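Long-range contacts in Atp-dependent DNA ligase (Psychromonas sp., PDB 4D05), which probably seals breaks in DNA using ATP, passing through an enzyme-adenylate intermediate, and is here bound to adenosine monophosphate: residues 4-9 with 29-34; 60-65 with 95-100. All coordinates share one frame; numbering follows the deposited sequence. Where two conformers were deposited one is given.

How the contacts relate
From the N terminus, the chain runs through 4-9 into strand 8-11, then through strand 21-26, and returns in strand 30-34, where contact 1 closes this first loop of 19 residues. Contact 2 opens later, at 60-65, and closes at 95-100 around a 29-residue loop that includes helix 73-80. The two are therefore in series, neither nested nor crossed. Contact 1 lays the lead-in to strand 8-11, which belongs to one sheet, against strand 30-34 of another, whereas contact 2 pairs neighbouring strands within that second sheet. Their centres lie about 8 Å apart, and strands 30-34 and 62-67 are adjacent, with Trp34 N probably hydrogen-bonded to Met62 O. Together they supply Arg31, Glu65 and Phe98 to the AMP pocket.

Contact 1: residues 4-9 with 29-34; sequences PPIQLA and GIRAYW
Arg31 reaches across to the backbone of Gln7, and the tight part of the contact gathers round its guanidinium. Gln7 O sits at the edge of the group, 3.2 Å from Arg31 NH2; this hydrogen bond lies in the carbonyl plane but is bent (138° at the hydrogen). A weak second bond comes from NH1 to the same oxygen. Extended from CG to NE, with CG anti to the backbone N (chi1 -169°), the arginine comes toward Ile6 from the opposite direction, and Ile6 CD1 rests over one guanidinium face, toward its rim, 3.6 Å above the plane. NH2 also forms a salt bridge of doubtful length with Asp63.

The proline side is held by apolar and CH-pi contacts alone, and both prolines are partly exposed. Pro5 CD lies over the face of the Tyr33 ring, 4.1 Å from the centroid, while Pro4 CB brushes Tyr33 CD2 at 3.7 Å. Ile6 CG2 bridges the halves, 4.0 Å from Tyr33 CD1.

Arg31 fits the arginine that ends the KxDGxR motif of nucleotidyltransferases, whose lysine carries the adenylate, and it lines the AMP pocket. Gln7 O at its edge and Ile6 over one face probably limit the guanidinium's rotation beside the nucleotide.

Contact 2: residues 60-65 with 95-100; sequences TAMDGE and FMIFDL. With AMP (adenosine monophosphate), chain H; SO4 (sulfate ion), chain G.
Asp63 faces both Phe98 and Asp99 in a classic beta bulge, which interrupts the antiparallel pairing of strands 62-65 and 95-99. Asp63 O accepts hydrogen bonds from Phe98 N (2.9 Å) and, longer, from Asp99 N, while Asp63 N donates to Asp99 O. Past the bulge the register has shifted by one, and Glu65 pairs with Met96 through two backbone hydrogen bonds; the short strand axes diverge from antiparallel, at 127°.

Gly64 is the hollow between the strands. The Phe95 ring pushes into it, with CE1 3.5 Å from Gly64 CA, which itself lies 3.0 Å from Met96 O; the strands close up here around a residue with no side chain. On the same side of the sheet Ile97 CG2 sits over the rim of one face of Phe95, Met62 SE meets Ile97 CD1 at 3.9 Å, and Met62 CG runs alongside Leu100 CD2.

The large bump on the other side is Phe98. With CG set between the backbone N and carbonyl carbon (chi1 56°), its ring lies back over the Asp63-Gly64 backbone, and Asp63 O stands over the centre of one face. The adenine of AMP covers the opposite face, N3 being 3.4 Å above the ring plane. Glu65 CG fits at the ring's edge, 3.9 Å from Phe98 CE2. Replacing Phe98 with an alanine would probably leave the adenine without its flat support and open a gap above Gly64.

At the far end Ala61 N donates to O4 of a sulfate, probably from the crystallisation liquor, across 3.0 Å and nearly straight at 164°.

Contact 1: residues 4-9 with 29-34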
ATOM      1  N   PRO A   4      -3.924  17.077   5.371  1.00  9.45           N
ATOM      2  CA  PRO A   4      -5.070  16.723   6.199  1.00  9.58           C
ATOM      3  C   PRO A   4      -4.694  15.817   7.367  1.00 12.86           C
ATOM      4  O   PRO A   4      -3.675  15.138   7.301  1.00 11.06           O
ATOM      5  CB  PRO A   4      -6.008  16.019   5.201  1.00 11.45           C
ATOM      6  CG  PRO A   4      -5.136  15.540   4.107  1.00 10.94           C
ATOM      7  CD  PRO A   4      -3.994  16.488   4.026  1.00  9.71           C
ATOM      8  N   PRO A   5      -5.537  15.800   8.410  1.00 15.00           N
ATOM      9  CA  PRO A   5      -5.315  15.139   9.707  1.00 16.42           C
ATOM     10  C   PRO A   5      -5.679  13.693   9.567  1.00 14.21           C
ATOM     11  O   PRO A   5      -6.754  13.255   9.977  1.00 14.84           O
ATOM     12  CB  PRO A   5      -6.292  15.856  10.635  1.00 17.94           C
ATOM     13  CG  PRO A   5      -7.445  16.163   9.734  1.00 18.21           C
ATOM     14  CD  PRO A   5      -6.843  16.486   8.377  1.00 17.56           C
ATOM     15  N   ILE A   6      -4.777  12.947   8.949  1.00 16.06           N
ATOM     16  CA  ILE A   6      -5.058  11.564   8.614  1.00 17.40           C
ATOM     17  C   ILE A   6      -4.227  10.482   9.337  1.00 16.46           C
ATOM     18  O   ILE A   6      -3.071  10.694   9.761  1.00 17.93           O
ATOM     19  CB  ILE A   6      -4.986  11.389   7.102  1.00 16.01           C
ATOM     20  CG1 ILE A   6      -3.597  11.752   6.554  1.00 17.96           C
ATOM     21  CG2 ILE A   6      -6.018  12.245   6.496  1.00 12.36           C
ATOM     22  CD1 ILE A   6      -3.377  11.366   5.116  1.00 16.25           C
ATOM     23  N   GLN A   7      -4.830   9.302   9.457  1.00 14.45           N
ATOM     24  CA  GLN A   7      -4.176   8.157  10.099  1.00 12.72           C
ATOM     25  C   GLN A   7      -3.375   7.449   9.090  1.00 13.24           C
ATOM     26  O   GLN A   7      -3.859   7.312   7.963  1.00 16.12           O
ATOM     27  CB  GLN A   7      -5.217   7.163  10.600  1.00 10.72           C
ATOM     28  CG  GLN A   7      -4.638   5.963  11.316  1.00  9.19           C
ATOM     29  CD  GLN A   7      -5.730   5.340  12.197  1.00  9.65           C
ATOM     30  OE1 GLN A   7      -5.757   5.481  13.410  1.00 14.02           O
ATOM     31  NE2 GLN A   7      -6.630   4.715  11.580  1.00  9.49           N
ATOM     32  N   LEU A   8      -2.178   6.994   9.475  1.00 11.81           N
ATOM     33  CA  LEU A   8      -1.292   6.267   8.591  1.00 16.89           C
ATOM     34  C   LEU A   8      -1.005   4.814   9.036  1.00 18.34           C
ATOM     35  O   LEU A   8      -0.960   4.467  10.238  1.00 17.40           O
ATOM     36  CB  LEU A   8       0.050   6.990   8.415  1.00 18.85           C
ATOM     37  CG  LEU A   8       0.059   8.489   8.104  1.00 21.38           C
ATOM     38  CD1 LEU A   8       1.513   8.906   8.025  1.00 25.12           C
ATOM     39  CD2 LEU A   8      -0.701   8.855   6.788  1.00 22.08           C
ATOM     40  N   ALA A   9      -0.803   3.962   8.031  1.00 18.03           N
ATOM     41  CA  ALA A   9      -0.660   2.525   8.280  1.00 16.91           C
ATOM     42  C   ALA A   9       0.772   2.137   8.581  1.00 17.81           C
ATOM     43  O   ALA A   9       1.735   2.718   8.035  1.00 20.39           O
ATOM     44  CB  ALA A   9      -1.135   1.742   7.095  1.00 15.69           C
ATOM     45  N   GLY A  29      -4.973   3.809  -5.611  1.00  6.30           N
ATOM     46  CA  GLY A  29      -5.590   5.034  -6.114  1.00  5.24           C
ATOM     47  C   GLY A  29      -4.916   6.266  -5.574  1.00  5.43           C
ATOM     48  O   GLY A  29      -3.729   6.252  -5.235  1.00  7.82           O
ATOM     49  N   ILE A  30      -5.687   7.354  -5.495  1.00  4.48           N
ATOM     50  CA  ILE A  30      -5.204   8.599  -4.954  1.00  3.92           C
ATOM     51  C   ILE A  30      -5.978   8.877  -3.675  1.00  4.73           C
ATOM     52  O   ILE A  30      -7.207   8.976  -3.709  1.00  5.78           O
ATOM     53  CB  ILE A  30      -5.432   9.753  -5.960  1.00  5.46           C
ATOM     54  CG1 ILE A  30      -4.508   9.581  -7.171  1.00  6.40           C
ATOM     55  CG2 ILE A  30      -5.172  11.109  -5.313  1.00  6.10           C
ATOM     56  CD1 ILE A  30      -3.028   9.726  -6.856  1.00  9.19           C
ATOM     57  N   ARG A  31      -5.262   8.988  -2.559  1.00  4.64           N
ATOM     58  CA  ARG A  31      -5.932   9.222  -1.299  1.00  5.10           C
ATOM     59  C   ARG A  31      -6.590  10.592  -1.282  1.00  3.04           C
ATOM     60  O   ARG A  31      -6.022  11.561  -1.771  1.00  4.14           O
ATOM     61  CB  ARG A  31      -4.944   9.141  -0.150  1.00  7.18           C
ATOM     62  CG  ARG A  31      -5.648   9.109   1.189  1.00  8.98           C
ATOM     63  CD  ARG A  31      -4.716   8.867   2.344  1.00 14.59           C
ATOM     64  NE  ARG A  31      -5.454   8.886   3.589  1.00 13.01           N
ATOM     65  CZ  ARG A  31      -5.164   8.151   4.651  1.00 12.13           C
ATOM     66  NH1 ARG A  31      -4.134   7.356   4.655  1.00 17.44           N
ATOM     67  NH2 ARG A  31      -5.915   8.246   5.713  1.00 14.31           N
ATOM     68  N   ALA A  32      -7.784  10.673  -0.708  1.00  3.79           N
ATOM     69  CA  ALA A  32      -8.482  11.947  -0.560  1.00  2.42           C
ATOM     70  C   ALA A  32      -9.154  11.993   0.808  1.00  2.79           C
ATOM     71  O   ALA A  32      -9.705  11.001   1.276  1.00  2.86           O
ATOM     72  CB  ALA A  32      -9.512  12.143  -1.664  1.00  4.28           C
ATOM     73  N   TYR A  33      -9.104  13.168   1.424  1.00  4.03           N
ATOM     74  CA  TYR A  33      -9.782  13.449   2.662  1.00  2.81           C
ATOM     75  C   TYR A  33     -10.929  14.394   2.348  1.00  3.39           C
ATOM     76  O   TYR A  33     -10.736  15.486   1.801  1.00  4.68           O
ATOM     77  CB  TYR A  33      -8.805  14.109   3.624  1.00  4.90           C
ATOM     78  CG  TYR A  33      -9.407  14.627   4.898  1.00  4.80           C
ATOM     79  CD1 TYR A  33      -9.666  13.796   5.934  1.00  8.79           C
ATOM     80  CD2 TYR A  33      -9.661  15.967   5.076  1.00  7.35           C
ATOM     81  CE1 TYR A  33     -10.198  14.284   7.141  1.00 12.34           C
ATOM     82  CE2 TYR A  33     -10.183  16.459   6.252  1.00 10.08           C
ATOM     83  CZ  TYR A  33     -10.472  15.607   7.268  1.00 12.51           C
ATOM     84  OH  TYR A  33     -11.000  16.062   8.455  1.00 15.41           O
ATOM     85  N   TRP A  34     -12.130  13.942   2.676  1.00  2.09           N
ATOM     86  CA  TRP A  34     -13.334  14.771   2.565  1.00  2.62           C
ATOM     87  C   TRP A  34     -13.589  15.450   3.874  1.00  3.67           C
ATOM     88  O   TRP A  34     -13.811  14.810   4.899  1.00  3.92           O
ATOM     89  CB  TRP A  34     -14.524  13.907   2.181  1.00  3.93           C
ATOM     90  CG  TRP A  34     -15.866  14.561   2.237  1.00  2.42           C
ATOM     91  CD1 TRP A  34     -16.799  14.384   3.202  1.00  3.96           C
ATOM     92  CD2 TRP A  34     -16.442  15.467   1.284  1.00  3.37           C
ATOM     93  NE1 TRP A  34     -17.927  15.112   2.921  1.00  4.12           N
ATOM     94  CE2 TRP A  34     -17.739  15.786   1.745  1.00  4.55           C
ATOM     95  CE3 TRP A  34     -16.002  16.026   0.090  1.00  3.99           C
ATOM     96  CZ2 TRP A  34     -18.579  16.647   1.059  1.00  6.30           C
ATOM     97  CZ3 TRP A  34     -16.837  16.870  -0.591  1.00  4.33           C
ATOM     98  CH2 TRP A  34     -18.111  17.178  -0.107  1.00  6.02           C
TER

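Contact 2: residues 60-65 with 95-100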
ATOM      1  N   THR A  60     -20.333  14.523   6.992  1.00  5.64           N
ATOM      2  CA  THR A  60     -19.430  13.745   7.844  1.00  5.97           C
ATOM      3  C   THR A  60     -18.073  13.665   7.148  1.00  5.48           C
ATOM      4  O   THR A  60     -18.010  13.382   5.956  1.00  5.41           O
ATOM      5  CB  THR A  60     -19.974  12.334   8.012  1.00  8.01           C
ATOM      6  OG1 THR A  60     -21.292  12.398   8.582  1.00  8.81           O
ATOM      7  CG2 THR A  60     -19.081  11.506   8.895  1.00  7.47           C
ATOM      8  N   ALA A  61     -16.988  13.954   7.858  1.00  3.62           N
ATOM      9  CA  ALA A  61     -15.664  13.807   7.254  1.00  2.93           C
ATOM     10  C   ALA A  61     -15.379  12.350   6.929  1.00  3.24           C
ATOM     11  O   ALA A  61     -15.735  11.451   7.686  1.00  4.27           O
ATOM     12  CB  ALA A  61     -14.608  14.348   8.173  1.00  5.18           C
HETATM   13  N   MSE A  62     -14.741  12.135   5.786  1.00  2.52           N
HETATM   14  CA  MSE A  62     -14.458  10.791   5.305  1.00  1.73           C
HETATM   15  C   MSE A  62     -13.045  10.672   4.713  1.00  2.90           C
HETATM   16  O   MSE A  62     -12.560  11.592   4.072  1.00  4.08           O
HETATM   17  CB  MSE A  62     -15.486  10.367   4.203  1.00  1.56           C
HETATM   18  CG  MSE A  62     -16.978  10.412   4.704  1.00  2.97           C
HETATM   19 SE   MSE A  62     -18.216   9.838   3.322  1.00  6.76          SE
HETATM   20  CE  MSE A  62     -18.195  11.492   2.287  1.00  7.66           C
ATOM     21  N   ASP A  63     -12.417   9.518   4.925  0.69  2.78           N
ATOM     22  CA  ASP A  63     -11.125   9.175   4.336  0.69  3.96           C
ATOM     23  C   ASP A  63     -11.341   8.078   3.313  0.69  3.97           C
ATOM     24  O   ASP A  63     -11.990   7.117   3.615  0.69  3.55           O
ATOM     25  CB  ASP A  63     -10.222   8.620   5.412  0.69  7.77           C
ATOM     26  CG  ASP A  63      -9.064   9.483   5.696  0.69 16.81           C
ATOM     27  OD1 ASP A  63      -9.260  10.619   6.156  0.69 21.56           O
ATOM     28  OD2 ASP A  63      -7.932   9.009   5.500  0.69 19.60           O
ATOM     29  N   GLY A  64     -10.797   8.225   2.103  1.00  3.65           N
ATOM     30  CA  GLY A  64     -10.984   7.223   1.076  1.00  4.70           C
ATOM     31  C   GLY A  64      -9.952   7.310  -0.022  1.00  4.27           C
ATOM     32  O   GLY A  64      -8.995   8.102   0.043  1.00  4.26           O
ATOM     33  N   GLU A  65     -10.152   6.455  -1.008  1.00  3.68           N
ATOM     34  CA  GLU A  65      -9.269   6.419  -2.181  1.00  2.83           C
ATOM     35  C   GLU A  65     -10.097   6.803  -3.410  1.00  3.92           C
ATOM     36  O   GLU A  65     -11.153   6.198  -3.644  1.00  4.90           O
ATOM     37  CB  GLU A  65      -8.759   4.993  -2.424  1.00  7.51           C
ATOM     38  CG  GLU A  65      -7.642   4.548  -1.541  1.00 13.13           C
ATOM     39  CD  GLU A  65      -6.294   5.219  -1.762  1.00 11.15           C
ATOM     40  OE1 GLU A  65      -5.785   5.350  -2.913  1.00 15.06           O
ATOM     41  OE2 GLU A  65      -5.660   5.480  -0.739  1.00 14.78           O
ATOM     42  N   PHE A  95     -15.142   7.538  -5.047  1.00  4.39           N
ATOM     43  CA  PHE A  95     -14.528   7.796  -3.746  1.00  2.85           C
ATOM     44  C   PHE A  95     -14.849   6.605  -2.869  1.00  2.61           C
ATOM     45  O   PHE A  95     -16.005   6.414  -2.434  1.00  3.25           O
ATOM     46  CB  PHE A  95     -15.062   9.110  -3.160  1.00  2.37           C
ATOM     47  CG  PHE A  95     -14.369   9.577  -1.886  1.00  2.75           C
ATOM     48  CD1 PHE A  95     -13.004   9.474  -1.709  1.00  3.68           C
ATOM     49  CD2 PHE A  95     -15.112  10.146  -0.872  1.00  3.46           C
ATOM     50  CE1 PHE A  95     -12.393   9.934  -0.534  1.00  3.25           C
ATOM     51  CE2 PHE A  95     -14.512  10.611   0.277  1.00  4.07           C
ATOM     52  CZ  PHE A  95     -13.146  10.483   0.462  1.00  2.85           C
HETATM   53  N   MSE A  96     -13.840   5.759  -2.688  1.00  2.03           N
HETATM   54  CA  MSE A  96     -13.953   4.500  -1.975  1.00  2.14           C
HETATM   55  C   MSE A  96     -13.513   4.713  -0.552  1.00  2.15           C
HETATM   56  O   MSE A  96     -12.319   4.851  -0.274  1.00  2.60           O
HETATM   57  CB  MSE A  96     -13.020   3.445  -2.634  1.00  3.56           C
HETATM   58  CG  MSE A  96     -13.260   3.206  -4.121  1.00  4.96           C
HETATM   59 SE   MSE A  96     -14.895   2.336  -4.626  1.00  8.52          SE
HETATM   60  CE  MSE A  96     -14.593   0.645  -3.702  1.00 12.47           C
ATOM     61  N   ILE A  97     -14.475   4.756   0.371  1.00  2.67           N
ATOM     62  CA  ILE A  97     -14.147   5.174   1.725  1.00  2.27           C
ATOM     63  C   ILE A  97     -13.714   4.045   2.623  1.00  3.08           C
ATOM     64  O   ILE A  97     -14.220   2.918   2.520  1.00  2.86           O
ATOM     65  CB  ILE A  97     -15.274   6.011   2.333  1.00  2.83           C
ATOM     66  CG1 ILE A  97     -16.544   5.187   2.559  1.00  2.94           C
ATOM     67  CG2 ILE A  97     -15.523   7.229   1.416  1.00  3.47           C
ATOM     68  CD1 ILE A  97     -17.630   5.936   3.367  1.00  5.97           C
ATOM     69  N   PHE A  98     -12.810   4.386   3.536  1.00  3.15           N
ATOM     70  CA  PHE A  98     -12.301   3.425   4.482  1.00  2.06           C
ATOM     71  C   PHE A  98     -12.228   3.965   5.927  1.00  1.41           C
ATOM     72  O   PHE A  98     -11.918   3.202   6.825  1.00  2.71           O
ATOM     73  CB  PHE A  98     -10.934   2.847   4.009  1.00  2.85           C
ATOM     74  CG  PHE A  98      -9.872   3.883   3.746  1.00  4.16           C
ATOM     75  CD1 PHE A  98      -9.271   4.540   4.780  1.00  5.52           C
ATOM     76  CD2 PHE A  98      -9.443   4.165   2.468  1.00  7.62           C
ATOM     77  CE1 PHE A  98      -8.276   5.490   4.549  1.00  6.41           C
ATOM     78  CE2 PHE A  98      -8.432   5.111   2.252  1.00  7.44           C
ATOM     79  CZ  PHE A  98      -7.862   5.752   3.303  1.00  5.18           C
ATOM     80  N   ASP A  99     -12.509   5.247   6.167  1.00  2.47           N
ATOM     81  CA  ASP A  99     -12.605   5.696   7.542  1.00  2.56           C
ATOM     82  C   ASP A  99     -13.338   7.029   7.666  1.00  3.11           C
ATOM     83  O   ASP A  99     -13.687   7.668   6.668  1.00  3.14           O
ATOM     84  CB  ASP A  99     -11.214   5.744   8.197  1.00  3.79           C
ATOM     85  CG  ASP A  99     -11.234   5.329   9.666  1.00  4.01           C
ATOM     86  OD1 ASP A  99     -12.308   5.413  10.294  1.00  5.14           O
ATOM     87  OD2 ASP A  99     -10.165   4.970  10.210  1.00  3.78           O
ATOM     88  N   LEU A 100     -13.598   7.388   8.913  1.00  2.95           N
ATOM     89  CA  LEU A 100     -14.315   8.609   9.334  1.00  3.44           C
ATOM     90  C   LEU A 100     -13.387   9.334  10.329  1.00  3.17           C
ATOM     91  O   LEU A 100     -13.379   9.054  11.531  1.00  4.19           O
ATOM     92  CB  LEU A 100     -15.657   8.263  10.014  1.00  4.10           C
ATOM     93  CG  LEU A 100     -16.657   7.488   9.177  1.00  3.93           C
ATOM     94  CD1 LEU A 100     -17.951   7.207   9.919  1.00  4.72           C
ATOM     95  CD2 LEU A 100     -17.005   8.225   7.903  1.00  4.03           C
TER
HETATM   96  P   AMP H1263       0.451   1.264  -0.088  1.00 19.70           P
HETATM   97  O1P AMP H1263       1.740   0.955   0.618  1.00 21.39           O
HETATM   98  O2P AMP H1263       0.350   2.020  -1.401  1.00 21.02           O
HETATM   99  O5' AMP H1263      -0.526   1.874   1.004  1.00 16.59           O
HETATM  100  C5' AMP H1263      -1.841   2.086   0.545  1.00 19.09           C
HETATM  101  C4' AMP H1263      -2.230   3.461   0.994  1.00 15.89           C
HETATM  102  O4' AMP H1263      -3.560   3.757   0.629  1.00 13.75           O
HETATM  103  C3' AMP H1263      -2.131   3.483   2.482  1.00 21.57           C
HETATM  104  O3' AMP H1263      -1.484   4.731   2.776  1.00 23.92           O
HETATM  105  C2' AMP H1263      -3.557   3.463   2.952  1.00 20.08           C
HETATM  106  O2' AMP H1263      -3.464   4.384   4.042  1.00 22.04           O
HETATM  107  C1' AMP H1263      -4.453   3.812   1.726  1.00 14.59           C
HETATM  108  N9  AMP H1263      -5.434   2.713   1.429  1.00 11.38           N
HETATM  109  C8  AMP H1263      -5.717   2.065   0.264  1.00  8.92           C
HETATM  110  N7  AMP H1263      -6.651   1.092   0.416  1.00  8.16           N
HETATM  111  C5  AMP H1263      -7.015   1.166   1.717  1.00  5.99           C
HETATM  112  C6  AMP H1263      -7.917   0.401   2.582  1.00  4.91           C
HETATM  113  N6  AMP H1263      -8.656  -0.589   2.060  1.00  5.95           N
HETATM  114  N1  AMP H1263      -7.986   0.786   3.861  1.00  6.63           N
HETATM  115  C2  AMP H1263      -7.214   1.740   4.398  1.00  7.36           C
HETATM  116  N3  AMP H1263      -6.362   2.465   3.693  1.00  7.24           N
HETATM  117  C4  AMP H1263      -6.223   2.215   2.369  1.00  7.09           C
HETATM  118  S   SO4 G1262     -18.052  13.685  11.950  0.81 31.53           S
HETATM  119  O1  SO4 G1262     -19.524  13.569  11.803  0.81 33.30           O
HETATM  120  O2  SO4 G1262     -17.840  14.512  13.161  0.81 35.26           O
HETATM  121  O3  SO4 G1262     -17.462  12.297  12.191  0.81 23.77           O
HETATM  122  O4  SO4 G1262     -17.451  14.389  10.753  0.81 17.67           O